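Local coordinates for uncharacterized protein (Kutzneria albida DSM 43870, PDB 5M6Q) that probably cross-links proteins as a microbial transglutaminase, joining glutamine side chains to amines by acyl transfer, at residues L70-A73 against E74-A78; R17-D20 against Y21-W25. All coordinates share one frame; numbering follows the deposited sequence.

Contact 1 of 2, residues L70-A73 against E74-A78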
loop_
_atom_site.group_PDB
_atom_site.type_symbol
_atom_site.label_atom_id
_atom_site.label_comp_id
_atom_site.label_asym_id
_atom_site.label_seq_id
_atom_site.Cartn_x
_atom_site.Cartn_y
_atom_site.Cartn_z
ATOM N N LEU A 70 11.443 0.980 -2.227
ATOM C CA LEU A 70 10.852 -0.349 -2.172
ATOM C C LEU A 70 11.701 -1.321 -1.345
ATOM O O LEU A 70 11.161 -2.110 -0.578
ATOM C CB LEU A 70 10.653 -0.894 -3.590
ATOM C CG LEU A 70 10.105 -2.316 -3.674
ATOM C CD1 LEU A 70 8.738 -2.414 -2.979
ATOM C CD2 LEU A 70 10.042 -2.803 -5.136
ATOM N N ARG A 71 13.025 -1.244 -1.465
ATOM C CA ARG A 71 13.890 -2.182 -0.754
ATOM C C ARG A 71 13.747 -2.067 0.772
ATOM O O ARG A 71 13.758 -3.071 1.488
ATOM C CB ARG A 71 15.351 -1.975 -1.173
ATOM C CG ARG A 71 15.619 -2.440 -2.608
ATOM C CD ARG A 71 16.953 -1.965 -3.149
ATOM N NE ARG A 71 18.067 -2.708 -2.572
ATOM C CZ ARG A 71 18.837 -2.255 -1.592
ATOM N NH1 ARG A 71 18.622 -1.049 -1.075
ATOM N NH2 ARG A 71 19.829 -3.007 -1.132
ATOM N N THR A 72 13.603 -0.847 1.264
ATOM C CA THR A 72 13.382 -0.669 2.692
ATOM C C THR A 72 12.057 -1.286 3.105
ATOM O O THR A 72 11.978 -1.945 4.138
ATOM C CB THR A 72 13.386 0.803 3.096
ATOM O OG1 THR A 72 14.576 1.445 2.616
ATOM C CG2 THR A 72 13.300 0.936 4.617
ATOM N N ALA A 73 11.012 -1.049 2.313
ATOM C CA ALA A 73 9.704 -1.611 2.612
ATOM C C ALA A 73 9.779 -3.130 2.621
ATOM O O ALA A 73 9.134 -3.794 3.428
ATOM C CB ALA A 73 8.659 -1.142 1.602
ATOM N N GLU A 74 10.566 -3.684 1.706
ATOM C CA GLU A 74 10.706 -5.132 1.666
ATOM C C GLU A 74 11.423 -5.665 2.909
ATOM O O GLU A 74 11.088 -6.746 3.406
ATOM C CB GLU A 74 11.426 -5.548 0.382
ATOM C CG GLU A 74 10.500 -5.398 -0.818
ATOM C CD GLU A 74 11.211 -5.543 -2.140
ATOM O OE1 GLU A 74 12.275 -4.909 -2.315
ATOM O OE2 GLU A 74 10.690 -6.291 -2.995
ATOM N N ALA A 75 12.387 -4.910 3.425
ATOM C CA ALA A 75 13.101 -5.350 4.625
ATOM C C ALA A 75 12.178 -5.280 5.843
ATOM O O ALA A 75 12.221 -6.122 6.733
ATOM C CB ALA A 75 14.351 -4.507 4.857
ATOM N N VAL A 76 11.335 -4.265 5.866
ATOM C CA VAL A 76 10.433 -4.060 6.983
ATOM C C VAL A 76 9.333 -5.121 6.932
ATOM O O VAL A 76 8.947 -5.687 7.951
ATOM C CB VAL A 76 9.884 -2.622 6.965
ATOM C CG1 VAL A 76 8.679 -2.485 7.901
ATOM C CG2 VAL A 76 11.021 -1.647 7.381
ATOM N N GLN A 77 8.874 -5.433 5.726
ATOM C CA GLN A 77 7.920 -6.520 5.524
ATOM C C GLN A 77 8.471 -7.834 6.060
ATOM O O GLN A 77 7.795 -8.537 6.812
ATOM C CB GLN A 77 7.574 -6.669 4.033
ATOM C CG GLN A 77 6.561 -7.772 3.742
ATOM C CD GLN A 77 6.423 -8.064 2.257
ATOM O OE1 GLN A 77 7.399 -7.982 1.497
ATOM N NE2 GLN A 77 5.205 -8.394 1.830
ATOM N N ALA A 78 9.699 -8.172 5.683
ATOM C CA ALA A 78 10.269 -9.443 6.139
ATOM C C ALA A 78 10.429 -9.451 7.660
ATOM O O ALA A 78 10.157 -10.454 8.309
ATOM C CB ALA A 78 11.595 -9.721 5.464
#
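The amide of Glu74 donates to Leu70 O at 2.8 Å, with the nitrogen lying nearly in line with the carbonyl, and so closes the first full turn of the α-helix 70-84. Three more i to i+4 bonds carry the ladder on, from Ala75 to Arg71, from Val76 to Thr72 and from Gln77 to Ala73; in the last, Gln77 N stands 2.8 Å from Ala73 O, an N-H···O angle of 160°.

Beside this ladder the side chains of Leu70 and Glu74, one turn apart, lean together at a slant. Leu70 sends its branch point forward because CG is anti to the backbone N (chi1 177°), and CG comes to 3.6 Å from Glu74 OE1. The carboxylate lies across the leucine, with CD1 nearer the aliphatic stem of the glutamate and CD2 nearer its oxygens. This is van der Waals contact. Arg71 makes no salt bridge with Glu74, its NE staying 6.2 Å from Glu74 OE1. Were Glu74 an alanine, the flank of Leu70 would probably lose the stem and carboxylate that lie against CG, opening a gap beside Phe178.

The inner face of the helix rests on the central antiparallel sheet: Ala73 meets Phe217, Val219 and Ile126, while Leu70 and Glu74 both touch Phe178. Polar groups tie the helix to its surroundings too, Thr72 OG1 bonding to Asp155, and Gln77 NE2 to Gln180 and to the carbonyl of Ala124; Ser69 OG, just before the helix, also bonds to Thr72 OG1. On the Thr72 side, the methyl CG2 of Val76 packs 3.4 Å from Thr72 O, the same oxygen that accepts the Val76 amide, and the methyl CG2 atoms of Thr72 and Val76 lie 4.4 Å apart.

Contact 2 of 2, residues R17-D20 against Y21-W25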
loop_
_atom_site.group_PDB
_atom_site.type_symbol
_atom_site.label_atom_id
_atom_site.label_comp_id
_atom_site.label_asym_id
_atom_site.label_seq_id
_atom_site.Cartn_x
_atom_site.Cartn_y
_atom_site.Cartn_z
ATOM N N ARG A 17 -11.022 -5.293 -17.147
ATOM C CA ARG A 17 -12.391 -4.963 -16.790
ATOM C C ARG A 17 -12.528 -5.273 -15.323
ATOM O O ARG A 17 -11.991 -6.273 -14.860
ATOM C CB ARG A 17 -13.423 -5.783 -17.562
ATOM C CG ARG A 17 -13.518 -5.496 -19.017
ATOM C CD ARG A 17 -14.210 -6.639 -19.723
ATOM N NE ARG A 17 -15.654 -6.627 -19.560
ATOM C CZ ARG A 17 -16.373 -7.633 -19.064
ATOM N NH1 ARG A 17 -15.797 -8.757 -18.650
ATOM N NH2 ARG A 17 -17.688 -7.514 -18.990
ATOM N N VAL A 18 -13.244 -4.432 -14.594
ATOM C CA VAL A 18 -13.461 -4.694 -13.181
ATOM C C VAL A 18 -14.055 -6.081 -12.994
ATOM O O VAL A 18 -13.548 -6.859 -12.189
ATOM C CB VAL A 18 -14.345 -3.624 -12.542
ATOM C CG1 VAL A 18 -14.655 -4.010 -11.099
ATOM C CG2 VAL A 18 -13.643 -2.261 -12.594
ATOM N N GLU A 19 -15.096 -6.406 -13.761
ATOM C CA GLU A 19 -15.721 -7.731 -13.676
ATOM C C GLU A 19 -14.703 -8.858 -13.857
ATOM O O GLU A 19 -14.785 -9.880 -13.186
ATOM C CB GLU A 19 -16.860 -7.889 -14.707
ATOM C CG GLU A 19 -17.741 -9.124 -14.461
ATOM C CD GLU A 19 -18.673 -9.494 -15.634
ATOM O OE1 GLU A 19 -18.647 -8.809 -16.684
ATOM O OE2 GLU A 19 -19.439 -10.482 -15.495
ATOM N N ASP A 20 -13.745 -8.687 -14.759
ATOM C CA ASP A 20 -12.766 -9.751 -14.974
ATOM C C ASP A 20 -11.759 -9.814 -13.822
ATOM O O ASP A 20 -11.311 -10.885 -13.439
ATOM C CB ASP A 20 -12.039 -9.565 -16.308
ATOM C CG ASP A 20 -12.953 -9.783 -17.513
ATOM O OD1 ASP A 20 -13.944 -10.545 -17.412
ATOM O OD2 ASP A 20 -12.674 -9.193 -18.570
ATOM N N TYR A 21 -11.400 -8.662 -13.271
ATOM C CA TYR A 21 -10.525 -8.629 -12.108
ATOM C C TYR A 21 -11.177 -9.311 -10.899
ATOM O O TYR A 21 -10.531 -10.067 -10.170
ATOM C CB TYR A 21 -10.145 -7.187 -11.758
ATOM C CG TYR A 21 -9.339 -7.094 -10.496
ATOM C CD1 TYR A 21 -8.032 -7.565 -10.446
ATOM C CD2 TYR A 21 -9.888 -6.551 -9.345
ATOM C CE1 TYR A 21 -7.291 -7.486 -9.278
ATOM C CE2 TYR A 21 -9.163 -6.465 -8.188
ATOM C CZ TYR A 21 -7.871 -6.930 -8.153
ATOM O OH TYR A 21 -7.172 -6.846 -6.972
ATOM N N VAL A 22 -12.458 -9.049 -10.696
ATOM C CA VAL A 22 -13.165 -9.626 -9.555
ATOM C C VAL A 22 -13.170 -11.148 -9.654
ATOM O O VAL A 22 -12.856 -11.836 -8.682
ATOM C CB VAL A 22 -14.590 -9.064 -9.441
ATOM C CG1 VAL A 22 -15.376 -9.826 -8.390
ATOM C CG2 VAL A 22 -14.532 -7.605 -9.060
ATOM N N GLU A 23 -13.480 -11.675 -10.836
ATOM C CA GLU A 23 -13.446 -13.118 -11.038
ATOM C C GLU A 23 -12.061 -13.694 -10.777
ATOM O O GLU A 23 -11.943 -14.728 -10.146
ATOM C CB GLU A 23 -13.902 -13.486 -12.450
ATOM C CG GLU A 23 -15.413 -13.484 -12.600
ATOM C CD GLU A 23 -15.878 -13.719 -14.029
ATOM O OE1 GLU A 23 -15.093 -14.280 -14.834
ATOM O OE2 GLU A 23 -17.033 -13.334 -14.339
ATOM N N ALA A 24 -11.012 -13.036 -11.252
ATOM C CA ALA A 24 -9.674 -13.536 -10.969
ATOM C C ALA A 24 -9.412 -13.476 -9.470
ATOM O O ALA A 24 -8.886 -14.422 -8.888
ATOM C CB ALA A 24 -8.631 -12.762 -11.734
ATOM N N TRP A 25 -9.802 -12.367 -8.851
ATOM C CA TRP A 25 -9.665 -12.186 -7.412
ATOM C C TRP A 25 -10.392 -13.288 -6.635
ATOM O O TRP A 25 -9.870 -13.828 -5.668
ATOM C CB TRP A 25 -10.208 -10.813 -7.013
ATOM C CG TRP A 25 -9.926 -10.386 -5.598
ATOM C CD1 TRP A 25 -8.895 -9.599 -5.171
ATOM C CD2 TRP A 25 -10.691 -10.712 -4.435
ATOM N NE1 TRP A 25 -8.974 -9.414 -3.816
ATOM C CE2 TRP A 25 -10.067 -10.083 -3.338
ATOM C CE3 TRP A 25 -11.852 -11.462 -4.214
ATOM C CZ2 TRP A 25 -10.555 -10.194 -2.029
ATOM C CZ3 TRP A 25 -12.335 -11.571 -2.917
ATOM C CH2 TRP A 25 -11.685 -10.941 -1.840
HETATM O O HOH W 1 -13.466 -13.219 -16.510
#
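Glu19 and Glu23 run side by side in the same direction one helical turn apart, their carboxylate planes turned 80° to each other and their OE2 atoms 3.9 Å apart. These like charges would be expected to repel, but each acid has another partner. Arg17 NH2 reaches Glu19 OE1 at 2.8 Å, Glu19 OE1 standing off the guanidinium plane. A water links Glu23 to Asp20, donating to Glu23 OE1 at 2.6 Å and to Asp20 OD1. With its CG beside the backbone N (chi1 -68°), Asp20 turns its carboxylate back toward Arg17. Arg17 NH1 forms a salt bridge with Asp20 OD1 at 2.9 Å, at the guanidinium edge, and a hydrogen bond to Asp20 OD2, met from above the carboxylate plane.

On another side of the helix, Val18 CG1 and Val22 CG2 meet at a slant, 4.1 Å apart, and both valines pack on Leu41 of helix 35-41. The Tyr21 ring meets Trp186 and packs on Val48 and Asn52 of helix 47-53. Arg17 occupies the N-cap position, and its carbonyl accepts the Tyr21 amide at 2.9 Å. The whole is an amphipathic helix start, with a salt-bridge network of Arg17, Glu19 and Asp20 at the strand-to-helix junction.

From the N terminus, the chain enters contact 2 straight from the outermost strand 13-17 and turns into helix 18-28; helices 35-41 and 47-53 follow and pack against it. After the short strand 66-67, at the other outer edge of the antiparallel sheet, the chain forms contact 1 at the start of helix 70-84. Each contact joins consecutive turns of one helix and closes no long loop, and the two follow in series without nesting or crossing. The centres of contacts 1 and 2 lie about 28 Å apart. The helix of contact 2 also packs on Trp186 of strand 184-188, whereas contact 1 seats its helix on strands 122-131, 174-179 and 214-223.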